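Local coordinates for protein galactonate dehydratase (Zobellia galactanivorans, PDB 5OLC) that belongs to the enolase superfamily, with a mandelate racemase/muconate lactonizing enzyme-type N-terminal domain and a TIM-barrel-like C-terminal domain, at residues Arg264-Lys268 with Asp269-Ile273. Numbering follows the deposited sequence.
Sequences RLFDK and DCVDI
The loop residues D269, C270 and V271 turn back against L265 and F266 in the last turn of helix 258-267, a local helix-to-strand link leading into strand 273-274 of the TIM-barrel-like domain. Backbone: D269 N donates to F266 O (3.2 Å), and K268 N makes a weak bond to L265 O. D269 takes a left-handed backbone conformation (phi 46°, psi 41°), turning the chain out of the helix. Apolar contacts: the two methyls of L265 divide the work, CD1 lying 3.9 Å from C270 CB and CD2 meeting V271 CG2 at 3.8 Å. With CG trans to the backbone N (chi1 179°), the leucine end swings toward the loop, and its side chain crosses that of V271 at about a right angle. The same V271 methyl sits near the plane of the F266 ring, at its edge, 4.4 Å from CE1. Charges: the carboxylate of D269 turns to other partners, OD1 forming salt bridges with R243 and with R241 of a second subunit, so this turn also borders a subunit interface. R243 bridges to D272 as well, linking the loop twice to helix 236-245. Sulfur: the C270 side chain points back toward the helix end, and SG lies 3.5 Å from CB of K268, the first residue past the helix.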
loop_
_atom_site.group_PDB
_atom_site.type_symbol
_atom_site.label_atom_id
_atom_site.label_comp_id
_atom_site.label_asym_id
_atom_site.label_seq_id
_atom_site.Cartn_x
_atom_site.Cartn_y
_atom_site.Cartn_z
ATOM N N ARG A 264 -12.159 -1.020 12.039
ATOM C CA ARG A 264 -10.845 -1.654 11.996
ATOM C C ARG A 264 -10.961 -3.134 11.605
ATOM O O ARG A 264 -10.129 -3.596 10.825
ATOM C CB ARG A 264 -10.033 -1.397 13.288
ATOM C CG ARG A 264 -9.865 -2.543 14.313
ATOM C CD ARG A 264 -8.884 -2.182 15.434
ATOM N NE ARG A 264 -9.408 -1.217 16.425
ATOM C CZ ARG A 264 -9.209 0.110 16.415
ATOM N NH1 ARG A 264 -9.726 0.873 17.370
ATOM N NH2 ARG A 264 -8.507 0.680 15.437
ATOM N N LEU A 265 -12.022 -3.837 12.045
ATOM C CA LEU A 265 -12.229 -5.232 11.659
ATOM C C LEU A 265 -12.525 -5.339 10.154
ATOM O O LEU A 265 -11.947 -6.183 9.465
ATOM C CB LEU A 265 -13.367 -5.867 12.494
ATOM C CG LEU A 265 -13.716 -7.344 12.185
ATOM C CD1 LEU A 265 -12.779 -8.282 12.864
ATOM C CD2 LEU A 265 -15.119 -7.656 12.581
ATOM N N PHE A 266 -13.402 -4.460 9.654
ATOM C CA PHE A 266 -13.804 -4.438 8.251
ATOM C C PHE A 266 -12.696 -3.956 7.308
ATOM O O PHE A 266 -12.660 -4.401 6.152
ATOM C CB PHE A 266 -15.081 -3.583 8.053
ATOM C CG PHE A 266 -16.332 -4.001 8.800
ATOM C CD1 PHE A 266 -16.712 -5.342 8.872
ATOM C CD2 PHE A 266 -17.180 -3.050 9.344
ATOM C CE1 PHE A 266 -17.881 -5.718 9.532
ATOM C CE2 PHE A 266 -18.359 -3.429 9.989
ATOM C CZ PHE A 266 -18.701 -4.761 10.079
ATOM N N ASP A 267 -11.805 -3.043 7.789
ATOM C CA ASP A 267 -10.710 -2.491 6.995
ATOM C C ASP A 267 -9.712 -3.550 6.632
ATOM O O ASP A 267 -8.993 -3.400 5.642
ATOM C CB ASP A 267 -9.992 -1.365 7.754
ATOM C CG ASP A 267 -10.571 0.024 7.582
ATOM O OD1 ASP A 267 -11.482 0.195 6.751
ATOM O OD2 ASP A 267 -10.096 0.939 8.251
ATOM N N LYS A 268 -9.665 -4.621 7.428
ATOM C CA LYS A 268 -8.728 -5.711 7.241
ATOM C C LYS A 268 -9.356 -6.936 6.553
ATOM O O LYS A 268 -8.727 -7.995 6.526
ATOM C CB LYS A 268 -8.052 -6.069 8.578
ATOM C CG LYS A 268 -7.314 -4.919 9.255
ATOM C CD LYS A 268 -6.115 -5.407 10.082
ATOM C CE LYS A 268 -4.770 -5.267 9.380
ATOM N NZ LYS A 268 -3.791 -4.478 10.182
ATOM N N ASP A 269 -10.576 -6.796 5.976
ATOM C CA ASP A 269 -11.303 -7.860 5.246
ATOM C C ASP A 269 -11.304 -9.244 5.983
ATOM O O ASP A 269 -11.164 -10.302 5.348
ATOM C CB ASP A 269 -10.756 -7.981 3.798
ATOM C CG ASP A 269 -11.799 -8.182 2.697
ATOM O OD1 ASP A 269 -12.996 -7.853 2.932
ATOM O OD2 ASP A 269 -11.418 -8.667 1.594
ATOM N N CYS A 270 -11.483 -9.205 7.329
ATOM C CA CYS A 270 -11.447 -10.354 8.235
ATOM C C CYS A 270 -12.617 -11.313 8.104
ATOM O O CYS A 270 -12.409 -12.529 7.991
ATOM C CB CYS A 270 -11.307 -9.882 9.677
ATOM S SG CYS A 270 -9.959 -8.713 9.944
ATOM N N VAL A 271 -13.847 -10.773 8.210
ATOM C CA VAL A 271 -15.053 -11.581 8.269
ATOM C C VAL A 271 -15.988 -11.457 7.061
ATOM O O VAL A 271 -16.005 -10.445 6.351
ATOM C CB VAL A 271 -15.824 -11.304 9.591
ATOM C CG1 VAL A 271 -15.001 -11.719 10.800
ATOM C CG2 VAL A 271 -16.271 -9.848 9.708
ATOM N N ASP A 272 -16.786 -12.522 6.873
ATOM C CA ASP A 272 -17.867 -12.642 5.913
ATOM C C ASP A 272 -19.139 -12.156 6.638
ATOM O O ASP A 272 -19.995 -11.524 6.009
ATOM C CB ASP A 272 -18.029 -14.111 5.473
ATOM C CG ASP A 272 -17.025 -14.561 4.445
ATOM O OD1 ASP A 272 -17.095 -14.076 3.289
ATOM O OD2 ASP A 272 -16.194 -15.420 4.775
ATOM N N ILE A 273 -19.238 -12.449 7.966
ATOM C CA ILE A 273 -20.357 -12.094 8.865
ATOM C C ILE A 273 -19.816 -11.414 10.114
ATOM O O ILE A 273 -18.972 -11.997 10.800
ATOM C CB ILE A 273 -21.192 -13.342 9.298
ATOM C CG1 ILE A 273 -21.681 -14.186 8.115
ATOM C CG2 ILE A 273 -22.342 -12.951 10.202
ATOM C CD1 ILE A 273 -21.132 -15.523 8.104
#